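Local atomic coordinates of glycoside Hydrolase (Bacteroides uniformis, PDB entry 5T99), a protein that probably hydrolyses galactose-containing oligosaccharides derived from agarose, as a family 2 glycoside hydrolase whose pocket binds the iminosugar D-galacto-isofagomine. Residues H61-E66 with L153-L158; V121-H126 with F133-T138; N343-S348 with P354-L359; L386-W391 with A431-D436. All blocks are in the same frame, centred on the assembly; numbering follows the deposited sequence.

Contacts 1 and 2 lie in the family 2 sugar binding domain, contacts 3 and 4 in the TIM barrel, farther along the chain. Contact 2 is nested inside the loop closed by contact 1, their centres about 21 Å apart; contacts 3 and 4 then follow in series, about 23 Å between centres. Contact 3 ties a barrel strand to its helix near the middle of the molecule, whereas contact 4 joins two outer helices. The two domains meet here: Arg156 of contact 1 packs on Leu386 of contact 4, and His126 of contact 2 meets the Trp391 ring of contact 4. Segment 386-391 therefore forms part of the seam between sugar binding domain and barrel.

Contact 1: H61-E66 with L153-L158; sequences HDWAIE and LTPRDL
In the beta-rich sugar binding domain of this family 2 glycoside hydrolase, Trp63, from the loop between strands 55-57 and 86-93, meets Leu153 and Pro155 where strand 146-153 gives way to a loop. The contact is apolar and rests on the six-membered part of the indole. Its CH2 lies 3.9 Å from CG of Pro155, and CZ2 of Trp63 is 4.0 Å from that same proline carbon; next to them, CZ3 of Trp63 comes to 4.2 Å from CD1 of Leu153. Proline and tryptophan arrive from opposite directions, while the leucine slides past the indole, and both aliphatic groups meet the ring obliquely. Because the CA atoms of Trp63 and Leu153 are 11.3 Å apart, a long, rigid, largely apolar side chain suits the position. Replacing the indole by the methyl of an alanine is likely to open a gap beside the Pro155 ring and lose the contact with Leu153 CD1. The loop is shaped by an Asx turn, in which Ala64 N donates to Asp62 OD1 at 3.2 Å from above the carboxylate plane; Asp62 also bonds Tyr163 OH and Ala323 N. Ala166 pairs with the Trp63 backbone and touches its side chain, while Tyr88 of strand 86-93 touches both Trp63 and Leu153.

Contact 2: V121-H126 with F133-T138; sequences VKVGEH and FEIDIT
His126 carries CG opposite its backbone N (chi1 -165°), whereas Phe133 holds CG between backbone N and carbonyl carbon (chi1 63°), and the two rings slide past each other. Their planes lie at 19° and are strongly displaced, so only their rims meet: CG of His126 lies 3.5 Å from CD2 of Phe133, and CB of His126 sits over the phenyl face, 3.9 Å from its centroid, a CH-pi contact. NE2 of His126 is bonded to Thr131 OG1. With a leucine in its place, Thr131 OG1 would probably lose that partner and Phe133 CD2 the flat imidazole beside it. Strands 121-126 and 133-136 run antiparallel as edge strands of the two sheets of a beta sandwich, with no direct hydrogen bond between them. Instead a water donates to Val123 O and accepts from Asp136 N at 2.8 Å. Val123 and Gly124 form a classic beta bulge opposite Val116; glycine suits its position, where a CB would sit tight against CG2 of Ile135, whose CD1 meets CG2 of Val123 at 4.1 Å.

Contact 3: N343-S348 with P354-L359; sequences NAIRTS and PEFLDL
Apolar packing joins Phe356 to Ile345 and Thr347. The phenylalanine extends from helix 354-363 with CG anti to its backbone N (chi1 179°), which carries the far end of the ring to strand 344-346. There CG2 of Ile345 comes in at the ring edge, close to its plane, 3.9 Å from CZ of Phe356 and 4.1 Å from its CE2. The looser neighbour is the methyl of Thr347, whose CG2 stands obliquely 4.5 Å from CE2 of Phe356. Beta-branched Ile345 suits the strand, and a long flat ring spans the distance to the helix. Phe356 also touches Asp330 and Leu334 of helix 327-339.

The polar bonds lie within each element or run to other parts of the barrel. Threonine suits its place by giving a methyl to the ring while OG1 bonds Glu370 N and Asn350 O, so the buried hydroxyl is satisfied by backbone. Thr347 is also the centre of an inverse gamma turn, closed by a weak bond from Ser348 N to Arg346 O. In the helix, Asp358 N donates to Pro354 O at 2.8 Å; proline suits this first turn, where its missing N-H costs nothing.

Arg346 makes salt bridges to Glu370 and Glu494 and bonds Asn416, the last two being residues of the D-galacto-isofagomine pocket. Strand 344-346, helix 354-363 and strand 366-370 form a right-handed beta-alpha-beta unit of the TIM barrel.

Contact 4: L386-W391 with A431-D436; sequences LYFDEW and AKYLAD
Phe388 and Leu434 form the buried, densely surrounded part of this contact between two outer helices of the TIM barrel, 388-403 and 427-441. The phenyl ring points away from its backbone N (chi1 -170°) and reaches across a CA separation of 11.1 Å between Phe388 and Leu434. CD1 of the leucine meets the ring at its edge, 4.2 Å from CZ of Phe388. Trp375 packs on both residues and Leu396 on the leucine, an apolar setting that suits an aromatic ring facing a branched aliphatic chain.

The other flank is partly open to solvent. Tyr433 approaches just as near but meets the phenyl ring obliquely, its CE2 lying 4.2 Å from CE2 of Phe388. A tyrosine fits this border because its hydroxyl bonds Ser392 OG, which in turn bonds the Phe388 carbonyl oxygen. Farther out, Asp436 has two basic partners: its OD1 pairs with Arg439, and one helical turn back NZ of Lys432 meets the syn lone pair of Asp436 OD2 in a salt bridge of 2.8 Å.

Contact 1: H61-E66 with L153-L158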
loop_
_atom_site.group_PDB
_atom_site.type_symbol
_atom_site.label_atom_id
_atom_site.label_comp_id
_atom_site.label_asym_id
_atom_site.label_seq_id
_atom_site.Cartn_x
_atom_site.Cartn_y
_atom_site.Cartn_z
ATOM N N HIS A 61 -10.216 12.698 -2.818
ATOM C CA HIS A 61 -10.539 12.854 -4.247
ATOM C C HIS A 61 -9.279 12.851 -5.130
ATOM O O HIS A 61 -8.344 13.635 -4.910
ATOM C CB HIS A 61 -11.319 14.170 -4.434
ATOM C CG HIS A 61 -11.604 14.531 -5.863
ATOM N ND1 HIS A 61 -12.365 13.741 -6.699
ATOM C CD2 HIS A 61 -11.271 15.624 -6.585
ATOM C CE1 HIS A 61 -12.466 14.322 -7.879
ATOM N NE2 HIS A 61 -11.804 15.465 -7.838
ATOM N N ASP A 62 -9.278 11.959 -6.116
ATOM C CA ASP A 62 -8.284 11.920 -7.187
ATOM C C ASP A 62 -9.013 12.338 -8.460
ATOM O O ASP A 62 -9.816 11.563 -8.983
ATOM C CB ASP A 62 -7.758 10.482 -7.308
ATOM C CG ASP A 62 -6.674 10.301 -8.376
ATOM O OD1 ASP A 62 -6.121 11.305 -8.906
ATOM O OD2 ASP A 62 -6.373 9.109 -8.656
ATOM N N TRP A 63 -8.780 13.557 -8.955
ATOM C CA TRP A 63 -9.408 13.967 -10.225
ATOM C C TRP A 63 -8.796 13.279 -11.454
ATOM O O TRP A 63 -9.450 13.199 -12.482
ATOM C CB TRP A 63 -9.447 15.495 -10.399
ATOM C CG TRP A 63 -8.224 16.142 -11.013
ATOM C CD1 TRP A 63 -7.755 15.985 -12.293
ATOM C CD2 TRP A 63 -7.343 17.073 -10.377
ATOM N NE1 TRP A 63 -6.638 16.753 -12.478
ATOM C CE2 TRP A 63 -6.361 17.433 -11.325
ATOM C CE3 TRP A 63 -7.288 17.638 -9.099
ATOM C CZ2 TRP A 63 -5.333 18.335 -11.038
ATOM C CZ3 TRP A 63 -6.269 18.540 -8.809
ATOM C CH2 TRP A 63 -5.308 18.884 -9.779
ATOM N N ALA A 64 -7.557 12.788 -11.344
ATOM C CA ALA A 64 -6.829 12.245 -12.502
ATOM C C ALA A 64 -7.337 10.896 -12.994
ATOM O O ALA A 64 -7.069 10.528 -14.132
ATOM C CB ALA A 64 -5.337 12.158 -12.208
ATOM N N ILE A 65 -8.045 10.158 -12.143
ATOM C CA ILE A 65 -8.607 8.848 -12.510
ATOM C C ILE A 65 -9.894 8.947 -13.355
ATOM O O ILE A 65 -10.366 7.941 -13.872
ATOM C CB ILE A 65 -8.849 7.996 -11.228
ATOM C CG1 ILE A 65 -8.977 6.492 -11.526
ATOM C CG2 ILE A 65 -10.067 8.496 -10.451
ATOM C CD1 ILE A 65 -7.769 5.870 -12.191
ATOM N N GLU A 66 -10.439 10.157 -13.513
ATOM C CA GLU A 66 -11.736 10.388 -14.166
ATOM C C GLU A 66 -11.689 10.727 -15.673
ATOM O O GLU A 66 -12.603 10.347 -16.397
ATOM C CB GLU A 66 -12.467 11.531 -13.440
ATOM C CG GLU A 66 -12.681 11.301 -11.946
ATOM C CD GLU A 66 -13.225 12.514 -11.206
ATOM O OE1 GLU A 66 -13.823 12.333 -10.126
ATOM O OE2 GLU A 66 -13.056 13.654 -11.678
ATOM N N LEU A 153 -3.939 23.298 -6.028
ATOM C CA LEU A 153 -2.906 22.345 -6.362
ATOM C C LEU A 153 -2.405 22.632 -7.776
ATOM O O LEU A 153 -3.212 22.776 -8.692
ATOM C CB LEU A 153 -3.483 20.931 -6.279
ATOM C CG LEU A 153 -4.066 20.552 -4.913
ATOM C CD1 LEU A 153 -4.745 19.197 -4.996
ATOM C CD2 LEU A 153 -2.999 20.542 -3.835
ATOM N N THR A 154 -1.088 22.715 -7.961
ATOM C CA THR A 154 -0.512 22.925 -9.296
ATOM C C THR A 154 0.473 21.818 -9.652
ATOM O O THR A 154 1.664 22.086 -9.846
ATOM C CB THR A 154 0.129 24.333 -9.453
ATOM O OG1 THR A 154 1.068 24.578 -8.402
ATOM C CG2 THR A 154 -0.941 25.419 -9.418
ATOM N N PRO A 155 -0.017 20.562 -9.748
ATOM C CA PRO A 155 0.882 19.474 -10.130
ATOM C C PRO A 155 1.469 19.689 -11.524
ATOM O O PRO A 155 0.747 20.091 -12.444
ATOM C CB PRO A 155 -0.022 18.235 -10.113
ATOM C CG PRO A 155 -1.404 18.770 -10.275
ATOM C CD PRO A 155 -1.389 20.070 -9.536
ATOM N N ARG A 156 2.766 19.419 -11.655
ATOM C CA ARG A 156 3.506 19.647 -12.889
ATOM C C ARG A 156 3.665 18.362 -13.674
ATOM O O ARG A 156 3.670 17.273 -13.103
ATOM C CB ARG A 156 4.893 20.192 -12.568
ATOM C CG ARG A 156 4.886 21.498 -11.798
ATOM C CD ARG A 156 6.297 22.043 -11.680
ATOM N NE ARG A 156 6.387 23.174 -10.758
ATOM C CZ ARG A 156 7.515 23.815 -10.449
ATOM N NH1 ARG A 156 8.675 23.445 -10.997
ATOM N NH2 ARG A 156 7.485 24.838 -9.591
ATOM N N ASP A 157 3.814 18.492 -14.990
ATOM C CA ASP A 157 4.137 17.340 -15.817
ATOM C C ASP A 157 5.588 16.979 -15.521
ATOM O O ASP A 157 6.369 17.826 -15.094
ATOM C CB ASP A 157 3.909 17.610 -17.325
ATOM C CG ASP A 157 3.699 16.304 -18.149
ATOM O OD1 ASP A 157 3.930 15.172 -17.641
ATOM O OD2 ASP A 157 3.290 16.410 -19.328
ATOM N N LEU A 158 5.917 15.707 -15.713
ATOM C CA LEU A 158 7.274 15.194 -15.540
ATOM C C LEU A 158 7.758 15.298 -14.085
ATOM O O LEU A 158 8.935 15.548 -13.826
ATOM C CB LEU A 158 8.229 15.893 -16.518
ATOM C CG LEU A 158 7.729 15.919 -17.971
ATOM C CD1 LEU A 158 8.542 16.880 -18.831
ATOM C CD2 LEU A 158 7.739 14.505 -18.542
#

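Contact 2: V121-H126 with F133-T138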
loop_
_atom_site.group_PDB
_atom_site.type_symbol
_atom_site.label_atom_id
_atom_site.label_comp_id
_atom_site.label_asym_id
_atom_site.label_seq_id
_atom_site.Cartn_x
_atom_site.Cartn_y
_atom_site.Cartn_z
ATOM N N VAL A 121 -6.379 34.838 3.258
ATOM C CA VAL A 121 -4.995 34.925 3.721
ATOM C C VAL A 121 -4.276 33.608 3.491
ATOM O O VAL A 121 -4.727 32.567 3.954
ATOM C CB VAL A 121 -4.893 35.280 5.212
ATOM C CG1 VAL A 121 -3.435 35.491 5.610
ATOM C CG2 VAL A 121 -5.717 36.520 5.525
ATOM N N LYS A 122 -3.140 33.672 2.797
ATOM C CA LYS A 122 -2.298 32.502 2.540
ATOM C C LYS A 122 -1.724 32.002 3.855
ATOM O O LYS A 122 -1.133 32.782 4.597
ATOM C CB LYS A 122 -1.163 32.870 1.582
ATOM C CG LYS A 122 -0.377 31.685 1.029
ATOM C CD LYS A 122 0.160 32.020 -0.362
ATOM C CE LYS A 122 1.180 31.010 -0.861
ATOM N NZ LYS A 122 2.430 30.981 -0.042
ATOM N N VAL A 123 -1.927 30.721 4.150
ATOM C CA VAL A 123 -1.512 30.127 5.433
ATOM C C VAL A 123 -0.764 28.787 5.303
ATOM O O VAL A 123 -0.480 28.129 6.310
ATOM C CB VAL A 123 -2.731 29.949 6.382
ATOM C CG1 VAL A 123 -3.149 31.292 6.973
ATOM C CG2 VAL A 123 -3.903 29.276 5.662
ATOM N N GLY A 124 -0.419 28.400 4.075
ATOM C CA GLY A 124 0.136 27.078 3.822
ATOM C C GLY A 124 0.642 26.948 2.406
ATOM O O GLY A 124 0.025 27.456 1.468
ATOM N N GLU A 125 1.774 26.272 2.262
ATOM C CA GLU A 125 2.345 25.996 0.957
ATOM C C GLU A 125 3.176 24.728 1.060
ATOM O O GLU A 125 4.144 24.693 1.805
ATOM C CB GLU A 125 3.203 27.174 0.491
ATOM C CG GLU A 125 3.832 26.974 -0.884
ATOM C CD GLU A 125 4.331 28.262 -1.500
ATOM O OE1 GLU A 125 5.536 28.356 -1.798
ATOM O OE2 GLU A 125 3.521 29.187 -1.690
ATOM N N HIS A 126 2.807 23.697 0.308
ATOM C CA HIS A 126 3.407 22.374 0.481
ATOM C C HIS A 126 3.623 21.651 -0.854
ATOM O O HIS A 126 2.663 21.169 -1.460
ATOM C CB HIS A 126 2.530 21.535 1.423
ATOM C CG HIS A 126 3.213 20.315 1.935
ATOM N ND1 HIS A 126 3.984 20.318 3.076
ATOM C CD2 HIS A 126 3.284 19.062 1.436
ATOM C CE1 HIS A 126 4.487 19.112 3.267
ATOM N NE2 HIS A 126 4.073 18.329 2.287
ATOM N N PHE A 133 0.567 17.901 5.956
ATOM C CA PHE A 133 0.843 19.222 6.523
ATOM C C PHE A 133 -0.374 19.741 7.291
ATOM O O PHE A 133 -1.484 19.212 7.178
ATOM C CB PHE A 133 1.283 20.222 5.432
ATOM C CG PHE A 133 0.233 20.500 4.383
ATOM C CD1 PHE A 133 -0.612 21.605 4.499
ATOM C CD2 PHE A 133 0.087 19.658 3.282
ATOM C CE1 PHE A 133 -1.576 21.867 3.536
ATOM C CE2 PHE A 133 -0.875 19.912 2.321
ATOM C CZ PHE A 133 -1.707 21.020 2.444
ATOM N N GLU A 134 -0.144 20.788 8.059
ATOM C CA GLU A 134 -1.137 21.347 8.977
ATOM C C GLU A 134 -1.183 22.862 8.829
ATOM O O GLU A 134 -0.143 23.481 8.728
ATOM C CB GLU A 134 -0.731 20.987 10.403
ATOM C CG GLU A 134 -1.833 21.198 11.402
ATOM C CD GLU A 134 -1.492 20.666 12.778
ATOM O OE1 GLU A 134 -0.576 21.232 13.425
ATOM O OE2 GLU A 134 -2.178 19.707 13.210
ATOM N N ILE A 135 -2.371 23.453 8.816
ATOM C CA ILE A 135 -2.505 24.915 8.843
ATOM C C ILE A 135 -3.204 25.322 10.139
ATOM O O ILE A 135 -4.131 24.643 10.584
ATOM C CB ILE A 135 -3.269 25.467 7.616
ATOM C CG1 ILE A 135 -4.779 25.225 7.758
ATOM C CG2 ILE A 135 -2.726 24.859 6.328
ATOM C CD1 ILE A 135 -5.608 25.661 6.572
ATOM N N ASP A 136 -2.757 26.416 10.743
ATOM C CA ASP A 136 -3.416 26.965 11.923
ATOM C C ASP A 136 -4.309 28.116 11.471
ATOM O O ASP A 136 -3.814 29.161 11.040
ATOM C CB ASP A 136 -2.375 27.429 12.949
ATOM C CG ASP A 136 -2.981 27.717 14.309
ATOM O OD1 ASP A 136 -4.150 28.140 14.374
ATOM O OD2 ASP A 136 -2.288 27.537 15.330
ATOM N N ILE A 137 -5.623 27.921 11.572
ATOM C CA ILE A 137 -6.600 28.957 11.182
ATOM C C ILE A 137 -7.171 29.795 12.346
ATOM O O ILE A 137 -8.083 30.598 12.131
ATOM C CB ILE A 137 -7.750 28.373 10.323
ATOM C CG1 ILE A 137 -8.683 27.469 11.134
ATOM C CG2 ILE A 137 -7.185 27.625 9.133
ATOM C CD1 ILE A 137 -10.024 27.233 10.469
ATOM N N THR A 138 -6.615 29.631 13.549
ATOM C CA THR A 138 -7.110 30.285 14.760
ATOM C C THR A 138 -7.260 31.804 14.650
ATOM O O THR A 138 -8.272 32.356 15.072
ATOM C CB THR A 138 -6.181 29.986 15.956
ATOM O OG1 THR A 138 -5.963 28.574 16.051
ATOM C CG2 THR A 138 -6.776 30.502 17.284
HETATM O O HOH W 1 -0.471 27.581 9.505
#

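Contact 3: N343-S348 with P354-L359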
loop_
_atom_site.group_PDB
_atom_site.type_symbol
_atom_site.label_atom_id
_atom_site.label_comp_id
_atom_site.label_asym_id
_atom_site.label_seq_id
_atom_site.Cartn_x
_atom_site.Cartn_y
_atom_site.Cartn_z
ATOM N N ASN A 343 4.700 -11.415 3.876
ATOM C CA ASN A 343 4.770 -10.942 5.261
ATOM C C ASN A 343 5.391 -9.542 5.392
ATOM O O ASN A 343 5.589 -9.056 6.509
ATOM C CB ASN A 343 5.566 -11.939 6.108
ATOM C CG ASN A 343 7.044 -11.933 5.776
ATOM O OD1 ASN A 343 7.424 -11.619 4.654
ATOM N ND2 ASN A 343 7.885 -12.275 6.752
ATOM N N ALA A 344 5.711 -8.898 4.270
ATOM C CA ALA A 344 6.456 -7.639 4.302
ATOM C C ALA A 344 6.160 -6.742 3.108
ATOM O O ALA A 344 5.906 -7.226 2.015
ATOM C CB ALA A 344 7.939 -7.926 4.390
ATOM N N ILE A 345 6.189 -5.433 3.347
ATOM C CA ILE A 345 5.856 -4.429 2.341
ATOM C C ILE A 345 6.989 -3.406 2.273
ATOM O O ILE A 345 7.480 -2.963 3.303
ATOM C CB ILE A 345 4.551 -3.663 2.681
ATOM C CG1 ILE A 345 3.390 -4.609 3.024
ATOM C CG2 ILE A 345 4.162 -2.732 1.533
ATOM C CD1 ILE A 345 2.870 -5.451 1.874
ATOM N N ARG A 346 7.389 -3.028 1.061
ATOM C CA ARG A 346 8.260 -1.864 0.841
ATOM C C ARG A 346 7.397 -0.777 0.224
ATOM O O ARG A 346 6.809 -1.026 -0.822
ATOM C CB ARG A 346 9.397 -2.242 -0.108
ATOM C CG ARG A 346 10.315 -1.089 -0.512
ATOM C CD ARG A 346 11.698 -1.571 -0.952
ATOM N NE ARG A 346 12.539 -0.448 -1.386
ATOM C CZ ARG A 346 12.801 -0.090 -2.652
ATOM N NH1 ARG A 346 12.338 -0.777 -3.709
ATOM N NH2 ARG A 346 13.549 0.983 -2.875
ATOM N N THR A 347 7.328 0.416 0.828
ATOM C CA THR A 347 6.455 1.496 0.306
ATOM C C THR A 347 7.121 2.306 -0.823
ATOM O O THR A 347 7.364 3.517 -0.718
ATOM C CB THR A 347 5.872 2.425 1.410
ATOM O OG1 THR A 347 6.851 3.342 1.904
ATOM C CG2 THR A 347 5.326 1.618 2.558
ATOM N N SER A 348 7.404 1.608 -1.914
ATOM C CA SER A 348 7.959 2.202 -3.127
ATOM C C SER A 348 7.098 3.368 -3.627
ATOM O O SER A 348 5.901 3.154 -3.833
ATOM C CB SER A 348 7.948 1.132 -4.203
ATOM O OG SER A 348 6.657 0.536 -4.253
ATOM N N PRO A 354 -1.671 7.122 6.158
ATOM C CA PRO A 354 -1.738 6.533 7.502
ATOM C C PRO A 354 -2.612 5.273 7.555
ATOM O O PRO A 354 -2.253 4.296 8.216
ATOM C CB PRO A 354 -2.349 7.650 8.351
ATOM C CG PRO A 354 -2.022 8.914 7.616
ATOM C CD PRO A 354 -2.055 8.545 6.164
ATOM N N GLU A 355 -3.724 5.294 6.821
ATOM C CA GLU A 355 -4.686 4.184 6.813
ATOM C C GLU A 355 -4.025 2.898 6.337
ATOM O O GLU A 355 -4.241 1.820 6.916
ATOM C CB GLU A 355 -5.915 4.510 5.942
ATOM C CG GLU A 355 -6.891 5.525 6.559
ATOM C CD GLU A 355 -6.397 6.964 6.511
ATOM O OE1 GLU A 355 -5.512 7.280 5.668
ATOM O OE2 GLU A 355 -6.888 7.781 7.330
ATOM N N PHE A 356 -3.196 3.019 5.304
ATOM C CA PHE A 356 -2.469 1.863 4.791
ATOM C C PHE A 356 -1.619 1.227 5.896
ATOM O O PHE A 356 -1.616 0.013 6.053
ATOM C CB PHE A 356 -1.606 2.266 3.590
ATOM C CG PHE A 356 -0.804 1.131 3.015
ATOM C CD1 PHE A 356 -1.370 0.276 2.092
ATOM C CD2 PHE A 356 0.511 0.918 3.412
ATOM C CE1 PHE A 356 -0.652 -0.792 1.570
ATOM C CE2 PHE A 356 1.250 -0.139 2.887
ATOM C CZ PHE A 356 0.656 -1.003 1.972
ATOM N N LEU A 357 -0.914 2.065 6.663
ATOM C CA LEU A 357 -0.058 1.596 7.768
ATOM C C LEU A 357 -0.859 1.054 8.942
ATOM O O LEU A 357 -0.418 0.098 9.586
ATOM C CB LEU A 357 0.910 2.691 8.237
ATOM C CG LEU A 357 1.935 3.094 7.169
ATOM C CD1 LEU A 357 2.735 4.293 7.622
ATOM C CD2 LEU A 357 2.875 1.951 6.810
ATOM N N ASP A 358 -2.031 1.639 9.211
ATOM C CA ASP A 358 -2.935 1.073 10.215
ATOM C C ASP A 358 -3.316 -0.353 9.844
ATOM O O ASP A 358 -3.375 -1.213 10.713
ATOM C CB ASP A 358 -4.194 1.925 10.418
ATOM C CG ASP A 358 -3.909 3.240 11.117
ATOM O OD1 ASP A 358 -2.917 3.326 11.881
ATOM O OD2 ASP A 358 -4.683 4.197 10.903
ATOM N N LEU A 359 -3.531 -0.618 8.557
ATOM C CA LEU A 359 -3.861 -1.970 8.102
ATOM C C LEU A 359 -2.699 -2.922 8.297
ATOM O O LEU A 359 -2.883 -4.034 8.797
ATOM C CB LEU A 359 -4.342 -1.969 6.643
ATOM C CG LEU A 359 -5.728 -1.329 6.434
ATOM C CD1 LEU A 359 -5.992 -1.047 4.960
ATOM C CD2 LEU A 359 -6.816 -2.232 6.991
#

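Contact 4: L386-W391 with A431-D436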
loop_
_atom_site.group_PDB
_atom_site.type_symbol
_atom_site.label_atom_id
_atom_site.label_comp_id
_atom_site.label_asym_id
_atom_site.label_seq_id
_atom_site.Cartn_x
_atom_site.Cartn_y
_atom_site.Cartn_z
ATOM N N LEU A 386 13.891 19.495 -7.028
ATOM C CA LEU A 386 13.490 20.903 -6.925
ATOM C C LEU A 386 13.317 21.391 -5.491
ATOM O O LEU A 386 13.510 22.568 -5.207
ATOM C CB LEU A 386 12.176 21.146 -7.669
ATOM C CG LEU A 386 12.207 20.985 -9.191
ATOM C CD1 LEU A 386 10.789 21.056 -9.754
ATOM C CD2 LEU A 386 13.119 22.027 -9.837
ATOM N N TYR A 387 12.924 20.484 -4.601
ATOM C CA TYR A 387 12.585 20.818 -3.225
ATOM C C TYR A 387 13.578 20.320 -2.190
ATOM O O TYR A 387 13.485 20.740 -1.032
ATOM C CB TYR A 387 11.199 20.262 -2.918
ATOM C CG TYR A 387 10.217 20.638 -3.994
ATOM C CD1 TYR A 387 9.827 21.966 -4.168
ATOM C CD2 TYR A 387 9.723 19.680 -4.876
ATOM C CE1 TYR A 387 8.947 22.322 -5.177
ATOM C CE2 TYR A 387 8.834 20.026 -5.881
ATOM C CZ TYR A 387 8.458 21.342 -6.023
ATOM O OH TYR A 387 7.583 21.666 -7.015
ATOM N N PHE A 388 14.535 19.480 -2.606
ATOM C CA PHE A 388 15.386 18.742 -1.684
ATOM C C PHE A 388 16.134 19.612 -0.681
ATOM O O PHE A 388 16.091 19.317 0.508
ATOM C CB PHE A 388 16.384 17.842 -2.419
ATOM C CG PHE A 388 17.122 16.884 -1.511
ATOM C CD1 PHE A 388 16.593 15.616 -1.230
ATOM C CD2 PHE A 388 18.340 17.243 -0.927
ATOM C CE1 PHE A 388 17.266 14.723 -0.391
ATOM C CE2 PHE A 388 19.018 16.357 -0.092
ATOM C CZ PHE A 388 18.477 15.095 0.181
ATOM N N ASP A 389 16.802 20.662 -1.146
ATOM C CA ASP A 389 17.567 21.529 -0.244
ATOM C C ASP A 389 16.685 22.224 0.808
ATOM O O ASP A 389 17.030 22.246 1.989
ATOM C CB ASP A 389 18.381 22.556 -1.039
ATOM C CG ASP A 389 19.694 21.989 -1.557
ATOM O OD1 ASP A 389 20.544 22.792 -2.012
ATOM O OD2 ASP A 389 19.878 20.749 -1.514
ATOM N N GLU A 390 15.551 22.771 0.376
ATOM C CA GLU A 390 14.626 23.469 1.274
ATOM C C GLU A 390 13.766 22.522 2.131
ATOM O O GLU A 390 13.499 22.830 3.288
ATOM C CB GLU A 390 13.727 24.414 0.465
ATOM C CG GLU A 390 12.859 25.376 1.292
ATOM C CD GLU A 390 11.891 26.224 0.451
ATOM O OE1 GLU A 390 12.067 26.330 -0.793
ATOM O OE2 GLU A 390 10.942 26.790 1.046
ATOM N N TRP A 391 13.348 21.380 1.573
ATOM C CA TRP A 391 12.298 20.538 2.167
ATOM C C TRP A 391 12.701 19.155 2.707
ATOM O O TRP A 391 11.932 18.566 3.483
ATOM C CB TRP A 391 11.171 20.358 1.154
ATOM C CG TRP A 391 10.360 21.578 0.984
ATOM C CD1 TRP A 391 10.549 22.576 0.067
ATOM C CD2 TRP A 391 9.225 21.954 1.764
ATOM N NE1 TRP A 391 9.591 23.544 0.222
ATOM C CE2 TRP A 391 8.761 23.192 1.254
ATOM C CE3 TRP A 391 8.543 21.362 2.839
ATOM C CZ2 TRP A 391 7.639 23.859 1.790
ATOM C CZ3 TRP A 391 7.426 22.024 3.377
ATOM C CH2 TRP A 391 6.992 23.264 2.852
ATOM N N ALA A 431 23.531 10.700 1.621
ATOM C CA ALA A 431 23.064 9.526 2.351
ATOM C C ALA A 431 23.266 9.653 3.875
ATOM O O ALA A 431 22.353 9.357 4.657
ATOM C CB ALA A 431 23.757 8.277 1.843
ATOM N N LYS A 432 24.463 10.067 4.293
ATOM C CA LYS A 432 24.734 10.287 5.723
ATOM C C LYS A 432 23.751 11.308 6.339
ATOM O O LYS A 432 23.173 11.072 7.399
ATOM C CB LYS A 432 26.177 10.749 5.933
ATOM C CG LYS A 432 26.619 10.775 7.390
ATOM C CD LYS A 432 28.013 11.352 7.529
ATOM C CE LYS A 432 28.470 11.373 8.974
ATOM N NZ LYS A 432 27.632 12.286 9.812
ATOM N N TYR A 433 23.568 12.423 5.641
ATOM C CA TYR A 433 22.666 13.489 6.057
ATOM C C TYR A 433 21.271 12.961 6.404
ATOM O O TYR A 433 20.728 13.280 7.471
ATOM C CB TYR A 433 22.626 14.567 4.952
ATOM C CG TYR A 433 21.487 15.547 5.008
ATOM C CD1 TYR A 433 21.397 16.493 6.025
ATOM C CD2 TYR A 433 20.504 15.546 4.031
ATOM C CE1 TYR A 433 20.346 17.411 6.066
ATOM C CE2 TYR A 433 19.453 16.453 4.064
ATOM C CZ TYR A 433 19.376 17.378 5.081
ATOM O OH TYR A 433 18.330 18.277 5.086
ATOM N N LEU A 434 20.712 12.148 5.510
ATOM C CA LEU A 434 19.388 11.556 5.718
ATOM C C LEU A 434 19.407 10.470 6.784
ATOM O O LEU A 434 18.486 10.380 7.578
ATOM C CB LEU A 434 18.831 10.979 4.410
ATOM C CG LEU A 434 18.589 12.017 3.315
ATOM C CD1 LEU A 434 18.330 11.331 1.980
ATOM C CD2 LEU A 434 17.450 12.969 3.686
ATOM N N ALA A 435 20.446 9.646 6.790
ATOM C CA ALA A 435 20.581 8.621 7.811
ATOM C C ALA A 435 20.735 9.212 9.213
ATOM O O ALA A 435 20.229 8.628 10.167
ATOM C CB ALA A 435 21.741 7.700 7.495
ATOM N N ASP A 436 21.437 10.345 9.345
ATOM C CA ASP A 436 21.610 10.982 10.663
ATOM C C ASP A 436 20.287 11.471 11.240
ATOM O O ASP A 436 20.046 11.302 12.425
ATOM C CB ASP A 436 22.617 12.135 10.622
ATOM C CG ASP A 436 24.048 11.670 10.403
ATOM O OD1 ASP A 436 24.340 10.459 10.563
ATOM O OD2 ASP A 436 24.890 12.535 10.048
#